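PDB 5J7O: major capsid protein, which probably assembles as trimers of double jelly-roll subunits to build the icosahedral protein shell of Faustovirus, a large double-stranded DNA virus. Local coordinates for residues M103-Q108 / I392-N397; F91-F96 / R320-D325. All coordinates share one frame; numbering follows the deposited sequence.

Contact 1 (M103-Q108 / I392-N397); sequences MVVHVQ and IELYIN
M103 sits across from I396 in a non-hydrogen-bonded pair, its extended chain running alongside the isoleucine so that CE comes to 4.0 Å from I396 CG2. Nearer the backbone, M103 CB rests on L394 CD1. At V104 the strands bond both ways with Y395: V104 N reaches Y395 O, and Y395 N returns to V104 O at 2.7 Å. V104 CG1, wedged between its own N and carbonyl carbon (chi1 64°), meets Y395 CB at 3.6 Å. V105 spreads its two methyls over two neighbours, CG1 against I392 CG1 and CG2 against L394 CD1, both at 3.6 Å. This antiparallel pairing belongs to a jelly-roll sheet: M103, V105, V107, I392, L394 and I396 face the sandwich interior, whereas V104, H106 and Y395 turn to a second subunit of the trimer, where Y540 meets the Y395 ring. H106 N bonds E393 O, and H106 O takes E393 N in return. H106 CB packs on Y395 CE1, while the imidazole stacks on F296. One water donates to E393 OE1 at 2.6 Å and also bonds H106 ND1 and Y395 OH; E393 OE2 is held by a salt bridge to K75. V107 then runs beside I392, CG2 lying 4.0 Å from I392 CD1.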
ATOM      1  N   MET B 103      24.262 -11.912  -8.383  1.00 34.31           N
ATOM      2  CA  MET B 103      25.047 -10.848  -8.989  1.00 34.69           C
ATOM      3  C   MET B 103      24.231  -9.566  -9.047  1.00 33.86           C
ATOM      4  O   MET B 103      23.020  -9.599  -9.290  1.00 31.79           O
ATOM      5  CB  MET B 103      25.513 -11.233 -10.400  1.00 35.16           C
ATOM      6  CG  MET B 103      26.416 -12.453 -10.441  1.00 36.46           C
ATOM      7  SD  MET B 103      27.012 -12.827 -12.101  1.00 36.75           S
ATOM      8  CE  MET B 103      28.068 -14.235 -11.765  1.00 35.52           C
ATOM      9  N   VAL B 104      24.903  -8.441  -8.827  1.00 34.85           N
ATOM     10  CA  VAL B 104      24.275  -7.127  -8.886  1.00 34.53           C
ATOM     11  C   VAL B 104      25.307  -6.137  -9.409  1.00 33.25           C
ATOM     12  O   VAL B 104      26.492  -6.220  -9.074  1.00 33.13           O
ATOM     13  CB  VAL B 104      23.708  -6.713  -7.509  1.00 37.08           C
ATOM     14  CG1 VAL B 104      24.817  -6.564  -6.476  1.00 37.73           C
ATOM     15  CG2 VAL B 104      22.891  -5.441  -7.620  1.00 38.44           C
ATOM     16  N   VAL B 105      24.860  -5.213 -10.255  1.00 33.02           N
ATOM     17  CA  VAL B 105      25.745  -4.298 -10.968  1.00 33.43           C
ATOM     18  C   VAL B 105      25.492  -2.884 -10.466  1.00 34.41           C
ATOM     19  O   VAL B 105      24.372  -2.370 -10.567  1.00 35.70           O
ATOM     20  CB  VAL B 105      25.544  -4.383 -12.487  1.00 33.41           C
ATOM     21  CG1 VAL B 105      26.396  -3.344 -13.190  1.00 33.53           C
ATOM     22  CG2 VAL B 105      25.879  -5.776 -12.991  1.00 33.77           C
ATOM     23  N   HIS B 106      26.536  -2.255  -9.932  1.00 34.48           N
ATOM     24  CA  HIS B 106      26.463  -0.862  -9.512  1.00 34.67           C
ATOM     25  C   HIS B 106      26.663   0.039 -10.725  1.00 37.01           C
ATOM     26  O   HIS B 106      27.693  -0.047 -11.399  1.00 37.36           O
ATOM     27  CB  HIS B 106      27.517  -0.572  -8.446  1.00 32.90           C
ATOM     28  CG  HIS B 106      27.601   0.871  -8.051  1.00 33.93           C
ATOM     29  ND1 HIS B 106      28.787   1.475  -7.689  1.00 35.18           N
ATOM     30  CD2 HIS B 106      26.647   1.826  -7.954  1.00 34.76           C
ATOM     31  CE1 HIS B 106      28.560   2.742  -7.392  1.00 35.07           C
ATOM     32  NE2 HIS B 106      27.270   2.981  -7.544  1.00 34.49           N
ATOM     33  N   VAL B 107      25.681   0.889 -11.010  1.00 37.93           N
ATOM     34  CA  VAL B 107      25.768   1.862 -12.092  1.00 38.30           C
ATOM     35  C   VAL B 107      25.692   3.255 -11.489  1.00 37.68           C
ATOM     36  O   VAL B 107      24.869   3.514 -10.605  1.00 36.05           O
ATOM     37  CB  VAL B 107      24.658   1.664 -13.144  1.00 37.56           C
ATOM     38  CG1 VAL B 107      24.910   2.555 -14.354  1.00 35.99           C
ATOM     39  CG2 VAL B 107      24.567   0.204 -13.556  1.00 37.88           C
ATOM     40  N   GLN B 108      26.551   4.152 -11.969  1.00 37.42           N
ATOM     41  CA  GLN B 108      26.648   5.508 -11.442  1.00 37.58           C
ATOM     42  C   GLN B 108      26.585   6.490 -12.601  1.00 37.70           C
ATOM     43  O   GLN B 108      27.458   6.480 -13.474  1.00 39.63           O
ATOM     44  CB  GLN B 108      27.940   5.691 -10.644  1.00 39.25           C
ATOM     45  CG  GLN B 108      27.906   6.836  -9.651  1.00 40.25           C
ATOM     46  CD  GLN B 108      29.149   6.880  -8.783  1.00 41.22           C
ATOM     47  OE1 GLN B 108      30.267   6.969  -9.285  1.00 41.97           O
ATOM     48  NE2 GLN B 108      28.957   6.808  -7.471  1.00 41.86           N
ATOM     49  N   ILE B 392      30.840   1.653 -13.149  1.00 45.75           N
ATOM     50  CA  ILE B 392      30.030   0.448 -13.272  1.00 43.52           C
ATOM     51  C   ILE B 392      30.867  -0.753 -12.843  1.00 42.87           C
ATOM     52  O   ILE B 392      31.972  -0.977 -13.348  1.00 43.24           O
ATOM     53  CB  ILE B 392      29.450   0.288 -14.694  1.00 41.90           C
ATOM     54  CG1 ILE B 392      28.446  -0.865 -14.732  1.00 40.29           C
ATOM     55  CG2 ILE B 392      30.543   0.090 -15.735  1.00 41.33           C
ATOM     56  CD1 ILE B 392      27.600  -0.899 -15.985  1.00 37.72           C
ATOM     57  N   GLU B 393      30.358  -1.509 -11.873  1.00 42.51           N
ATOM     58  CA  GLU B 393      31.075  -2.638 -11.300  1.00 41.71           C
ATOM     59  C   GLU B 393      30.104  -3.781 -11.058  1.00 39.05           C
ATOM     60  O   GLU B 393      28.956  -3.557 -10.665  1.00 38.86           O
ATOM     61  CB  GLU B 393      31.768  -2.256  -9.983  1.00 43.28           C
ATOM     62  CG  GLU B 393      33.054  -1.465 -10.147  1.00 47.62           C
ATOM     63  CD  GLU B 393      33.642  -1.031  -8.816  1.00 54.05           C
ATOM     64  OE1 GLU B 393      32.943  -0.328  -8.055  1.00 57.02           O
ATOM     65  OE2 GLU B 393      34.800  -1.399  -8.527  1.00 55.92           O
ATOM     66  N   LEU B 394      30.570  -5.004 -11.290  1.00 37.68           N
ATOM     67  CA  LEU B 394      29.773  -6.203 -11.069  1.00 36.41           C
ATOM     68  C   LEU B 394      30.108  -6.785  -9.702  1.00 38.44           C
ATOM     69  O   LEU B 394      31.273  -7.087  -9.419  1.00 40.11           O
ATOM     70  CB  LEU B 394      30.024  -7.242 -12.162  1.00 35.34           C
ATOM     71  CG  LEU B 394      29.401  -8.616 -11.902  1.00 34.12           C
ATOM     72  CD1 LEU B 394      27.886  -8.518 -11.793  1.00 31.99           C
ATOM     73  CD2 LEU B 394      29.804  -9.613 -12.978  1.00 36.36           C
ATOM     74  N   TYR B 395      29.091  -6.941  -8.862  1.00 37.76           N
ATOM     75  CA  TYR B 395      29.235  -7.550  -7.547  1.00 36.37           C
ATOM     76  C   TYR B 395      28.817  -9.012  -7.631  1.00 36.20           C
ATOM     77  O   TYR B 395      27.718  -9.321  -8.102  1.00 35.97           O
ATOM     78  CB  TYR B 395      28.389  -6.816  -6.504  1.00 35.91           C
ATOM     79  CG  TYR B 395      28.904  -5.446  -6.119  1.00 37.05           C
ATOM     80  CD1 TYR B 395      29.089  -4.454  -7.074  1.00 38.72           C
ATOM     81  CD2 TYR B 395      29.187  -5.139  -4.795  1.00 37.74           C
ATOM     82  CE1 TYR B 395      29.556  -3.202  -6.723  1.00 40.08           C
ATOM     83  CE2 TYR B 395      29.651  -3.889  -4.435  1.00 39.13           C
ATOM     84  CZ  TYR B 395      29.834  -2.925  -5.403  1.00 40.99           C
ATOM     85  OH  TYR B 395      30.297  -1.678  -5.050  1.00 41.90           O
ATOM     86  N   ILE B 396      29.694  -9.906  -7.182  1.00 34.88           N
ATOM     87  CA  ILE B 396      29.470 -11.344  -7.273  1.00 33.97           C
ATOM     88  C   ILE B 396      29.605 -11.948  -5.884  1.00 34.32           C
ATOM     89  O   ILE B 396      30.630 -11.760  -5.218  1.00 34.16           O
ATOM     90  CB  ILE B 396      30.459 -12.017  -8.244  1.00 32.69           C
ATOM     91  CG1 ILE B 396      30.465 -11.295  -9.592  1.00 32.13           C
ATOM     92  CG2 ILE B 396      30.107 -13.487  -8.426  1.00 32.04           C
ATOM     93  CD1 ILE B 396      31.599 -11.718 -10.497  1.00 33.75           C
ATOM     94  N   ASN B 397      28.579 -12.675  -5.452  1.00 35.30           N
ATOM     95  CA  ASN B 397      28.654 -13.424  -4.207  1.00 34.16           C
ATOM     96  C   ASN B 397      29.440 -14.707  -4.439  1.00 32.47           C
ATOM     97  O   ASN B 397      29.166 -15.449  -5.387  1.00 32.12           O
ATOM     98  CB  ASN B 397      27.253 -13.742  -3.685  1.00 34.31           C
ATOM     99  CG  ASN B 397      27.265 -14.279  -2.268  1.00 35.36           C
ATOM    100  OD1 ASN B 397      28.285 -14.227  -1.582  1.00 36.03           O
ATOM    101  ND2 ASN B 397      26.127 -14.792  -1.818  1.00 35.52           N
TER
HETATM  102  O   HOH W   1      30.907   0.431  -6.655  1.00 26.54           O

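Contact 2 (F91-F96 / R320-D325); sequences FSIPQF and RFITVD
R320 lays its side chain across I93 at about a right angle, and its guanidinium grips the backbone oxygen of I93 side-on. R320 NE donates to I93 O at 3.0 Å and R320 NH2 to the same atom at 3.2 Å, both from one face of the carbonyl plane; the NH2 bond comes in from well above that plane, 42° out of it. The chain starts with CG between the backbone N and the carbonyl carbon (chi1 52°) and then runs extended to NE, which carries the head past the last paired residues to the loop that follows S92. I93 CG2 covers one face of the guanidinium, and the backbone N of Q95 lies at its edge, in plane. NH1 bonds I315 O and S312 OG, so the head ties that loop to the chain leading into 320-325.

F321 pairs with S92 without backbone hydrogen bonds between them, and its ring comes up beside the serine hydroxyl: F321 CE1 lies 3.2 Å from S92 OG, which bonds N79 ND2. The F321 CA also approaches F91 O, at 3.3 Å, as a CA-H...O contact. Here an edge strand of a four-stranded antiparallel jelly-roll sheet, 88-92, adds to 320-326, whose far side is taken by 186-193.

I322 exchanges two backbone bonds with F91. F91 N bonds I322 O at 2.8 Å, and I322 N bonds F91 O at 2.9 Å. On the inward side, I322 CG1 meets I93 CD1 at 4.1 Å, the two isoleucines both packing on F191, while the F91 ring has I322 O near its edge.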
ATOM      1  N   PHE B  91      32.181  -7.954 -18.152  1.00 45.27           N
ATOM      2  CA  PHE B  91      32.922  -8.308 -16.952  1.00 44.92           C
ATOM      3  C   PHE B  91      33.398  -9.750 -17.054  1.00 44.66           C
ATOM      4  O   PHE B  91      32.674 -10.619 -17.549  1.00 45.09           O
ATOM      5  CB  PHE B  91      32.061  -8.166 -15.691  1.00 44.03           C
ATOM      6  CG  PHE B  91      31.467  -6.804 -15.500  1.00 42.52           C
ATOM      7  CD1 PHE B  91      30.255  -6.475 -16.082  1.00 42.74           C
ATOM      8  CD2 PHE B  91      32.106  -5.860 -14.714  1.00 41.65           C
ATOM      9  CE1 PHE B  91      29.698  -5.225 -15.899  1.00 43.06           C
ATOM     10  CE2 PHE B  91      31.554  -4.607 -14.526  1.00 41.89           C
ATOM     11  CZ  PHE B  91      30.349  -4.290 -15.119  1.00 42.52           C
ATOM     12  N   SER B  92      34.614 -10.000 -16.585  1.00 43.75           N
ATOM     13  CA  SER B  92      35.021 -11.362 -16.288  1.00 45.00           C
ATOM     14  C   SER B  92      34.533 -11.737 -14.895  1.00 45.37           C
ATOM     15  O   SER B  92      34.441 -10.893 -14.000  1.00 45.82           O
ATOM     16  CB  SER B  92      36.540 -11.515 -16.369  1.00 46.38           C
ATOM     17  OG  SER B  92      36.996 -11.433 -17.708  1.00 47.52           O
ATOM     18  N   ILE B  93      34.196 -13.009 -14.723  1.00 44.47           N
ATOM     19  CA  ILE B  93      33.829 -13.517 -13.404  1.00 43.21           C
ATOM     20  C   ILE B  93      35.107 -14.025 -12.749  1.00 44.23           C
ATOM     21  O   ILE B  93      35.596 -15.108 -13.101  1.00 44.27           O
ATOM     22  CB  ILE B  93      32.755 -14.613 -13.497  1.00 41.47           C
ATOM     23  CG1 ILE B  93      31.534 -14.087 -14.254  1.00 39.75           C
ATOM     24  CG2 ILE B  93      32.352 -15.077 -12.106  1.00 40.69           C
ATOM     25  CD1 ILE B  93      30.451 -15.119 -14.468  1.00 38.86           C
ATOM     26  N   PRO B  94      35.684 -13.277 -11.807  1.00 45.92           N
ATOM     27  CA  PRO B  94      36.996 -13.650 -11.271  1.00 46.67           C
ATOM     28  C   PRO B  94      36.945 -14.969 -10.521  1.00 49.06           C
ATOM     29  O   PRO B  94      35.894 -15.424 -10.065  1.00 49.26           O
ATOM     30  CB  PRO B  94      37.340 -12.491 -10.324  1.00 45.77           C
ATOM     31  CG  PRO B  94      36.416 -11.376 -10.710  1.00 45.11           C
ATOM     32  CD  PRO B  94      35.170 -12.042 -11.195  1.00 44.84           C
ATOM     33  N   GLN B  95      38.112 -15.592 -10.407  1.00 50.38           N
ATOM     34  CA  GLN B  95      38.247 -16.811  -9.624  1.00 51.10           C
ATOM     35  C   GLN B  95      38.410 -16.433  -8.157  1.00 46.29           C
ATOM     36  O   GLN B  95      39.379 -15.763  -7.785  1.00 42.69           O
ATOM     37  CB  GLN B  95      39.433 -17.633 -10.116  1.00 56.13           C
ATOM     38  CG  GLN B  95      39.384 -19.088  -9.699  1.00 60.52           C
ATOM     39  CD  GLN B  95      40.287 -19.956 -10.544  1.00 62.82           C
ATOM     40  OE1 GLN B  95      39.882 -20.455 -11.594  1.00 62.74           O
ATOM     41  NE2 GLN B  95      41.522 -20.141 -10.093  1.00 64.26           N
ATOM     42  N   PHE B  96      37.453 -16.846  -7.330  1.00 45.16           N
ATOM     43  CA  PHE B  96      37.455 -16.466  -5.925  1.00 44.55           C
ATOM     44  C   PHE B  96      36.949 -17.613  -5.059  1.00 46.91           C
ATOM     45  O   PHE B  96      37.733 -18.270  -4.368  1.00 48.08           O
ATOM     46  CB  PHE B  96      36.602 -15.212  -5.714  1.00 42.00           C
ATOM     47  CG  PHE B  96      36.772 -14.575  -4.365  1.00 39.83           C
ATOM     48  CD1 PHE B  96      37.896 -14.827  -3.595  1.00 39.66           C
ATOM     49  CD2 PHE B  96      35.800 -13.724  -3.864  1.00 39.41           C
ATOM     50  CE1 PHE B  96      38.048 -14.238  -2.353  1.00 38.88           C
ATOM     51  CE2 PHE B  96      35.946 -13.135  -2.622  1.00 38.69           C
ATOM     52  CZ  PHE B  96      37.071 -13.392  -1.866  1.00 38.33           C
ATOM     53  N   ARG B 320      34.345 -17.327 -19.103  1.00 64.06           N
ATOM     54  CA  ARG B 320      33.063 -16.979 -18.506  1.00 57.18           C
ATOM     55  C   ARG B 320      32.974 -15.466 -18.371  1.00 53.12           C
ATOM     56  O   ARG B 320      33.895 -14.829 -17.847  1.00 52.90           O
ATOM     57  CB  ARG B 320      32.896 -17.661 -17.144  1.00 55.93           C
ATOM     58  CG  ARG B 320      34.055 -17.428 -16.184  1.00 55.36           C
ATOM     59  CD  ARG B 320      33.981 -18.343 -14.974  1.00 55.12           C
ATOM     60  NE  ARG B 320      34.806 -17.850 -13.874  1.00 55.02           N
ATOM     61  CZ  ARG B 320      35.054 -18.533 -12.761  1.00 55.39           C
ATOM     62  NH1 ARG B 320      34.548 -19.748 -12.602  1.00 55.11           N
ATOM     63  NH2 ARG B 320      35.812 -18.003 -11.811  1.00 55.58           N
ATOM     64  N   PHE B 321      31.874 -14.890 -18.851  1.00 49.62           N
ATOM     65  CA  PHE B 321      31.741 -13.442 -18.882  1.00 45.33           C
ATOM     66  C   PHE B 321      30.298 -13.042 -18.625  1.00 43.15           C
ATOM     67  O   PHE B 321      29.365 -13.809 -18.881  1.00 43.97           O
ATOM     68  CB  PHE B 321      32.191 -12.857 -20.227  1.00 43.94           C
ATOM     69  CG  PHE B 321      33.613 -13.167 -20.582  1.00 46.02           C
ATOM     70  CD1 PHE B 321      34.643 -12.345 -20.154  1.00 46.68           C
ATOM     71  CD2 PHE B 321      33.923 -14.275 -21.353  1.00 47.14           C
ATOM     72  CE1 PHE B 321      35.954 -12.626 -20.484  1.00 47.82           C
ATOM     73  CE2 PHE B 321      35.232 -14.561 -21.685  1.00 48.10           C
ATOM     74  CZ  PHE B 321      36.249 -13.736 -21.251  1.00 48.40           C
ATOM     75  N   ILE B 322      30.128 -11.825 -18.113  1.00 41.50           N
ATOM     76  CA  ILE B 322      28.833 -11.161 -18.039  1.00 40.06           C
ATOM     77  C   ILE B 322      28.895  -9.962 -18.976  1.00 41.71           C
ATOM     78  O   ILE B 322      29.659  -9.017 -18.742  1.00 43.69           O
ATOM     79  CB  ILE B 322      28.483 -10.732 -16.608  1.00 37.16           C
ATOM     80  CG1 ILE B 322      28.241 -11.958 -15.727  1.00 34.15           C
ATOM     81  CG2 ILE B 322      27.257  -9.829 -16.612  1.00 37.41           C
ATOM     82  CD1 ILE B 322      27.096 -12.833 -16.197  1.00 33.34           C
ATOM     83  N   THR B 323      28.107 -10.006 -20.044  1.00 41.79           N
ATOM     84  CA  THR B 323      28.069  -8.952 -21.049  1.00 40.34           C
ATOM     85  C   THR B 323      26.765  -8.179 -20.910  1.00 39.49           C
ATOM     86  O   THR B 323      25.695  -8.779 -20.775  1.00 39.96           O
ATOM     87  CB  THR B 323      28.203  -9.537 -22.457  1.00 39.61           C
ATOM     88  OG1 THR B 323      29.544 -10.000 -22.657  1.00 41.18           O
ATOM     89  CG2 THR B 323      27.863  -8.497 -23.513  1.00 39.73           C
ATOM     90  N   VAL B 324      26.859  -6.851 -20.934  1.00 39.75           N
ATOM     91  CA  VAL B 324      25.708  -5.977 -20.742  1.00 40.13           C
ATOM     92  C   VAL B 324      25.689  -4.943 -21.860  1.00 41.03           C
ATOM     93  O   VAL B 324      26.664  -4.204 -22.043  1.00 40.37           O
ATOM     94  CB  VAL B 324      25.735  -5.280 -19.371  1.00 38.22           C
ATOM     95  CG1 VAL B 324      24.521  -4.388 -19.217  1.00 38.36           C
ATOM     96  CG2 VAL B 324      25.793  -6.304 -18.246  1.00 37.04           C
ATOM     97  N   ASP B 325      24.586  -4.892 -22.604  1.00 41.56           N
ATOM     98  CA  ASP B 325      24.355  -3.835 -23.579  1.00 43.98           C
ATOM     99  C   ASP B 325      23.635  -2.679 -22.897  1.00 43.78           C
ATOM    100  O   ASP B 325      22.656  -2.890 -22.172  1.00 45.20           O
ATOM    101  CB  ASP B 325      23.535  -4.350 -24.762  1.00 47.70           C
ATOM    102  CG  ASP B 325      24.284  -5.378 -25.588  1.00 53.06           C
ATOM    103  OD1 ASP B 325      25.528  -5.439 -25.483  1.00 54.78           O
ATOM    104  OD2 ASP B 325      23.629  -6.122 -26.349  1.00 55.26           O
TER

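How the contacts relate
Contacts 1 and 2 lie about 11 Å apart, centre to centre, in two different antiparallel sheets that face each other across one jelly-roll sandwich. Their segments alternate along the chain: 91-96, 103-108, 320-325, then 392-397, with strand 88-92 followed directly by strand 99-109 in the other sheet. Packing closes the gap: the F91 ring atom CE2 lies 3.4 Å from the backbone N of L394, I93 CD1 is 3.7 Å from M103 CE, and I396 CD1 packs on both I93 and P94. Contact 1 also turns its other face to a second subunit, whereas no other chain of the trimer touches contact 2, so the sheet of contact 1 lies between the intersubunit interface and the sheet of contact 2.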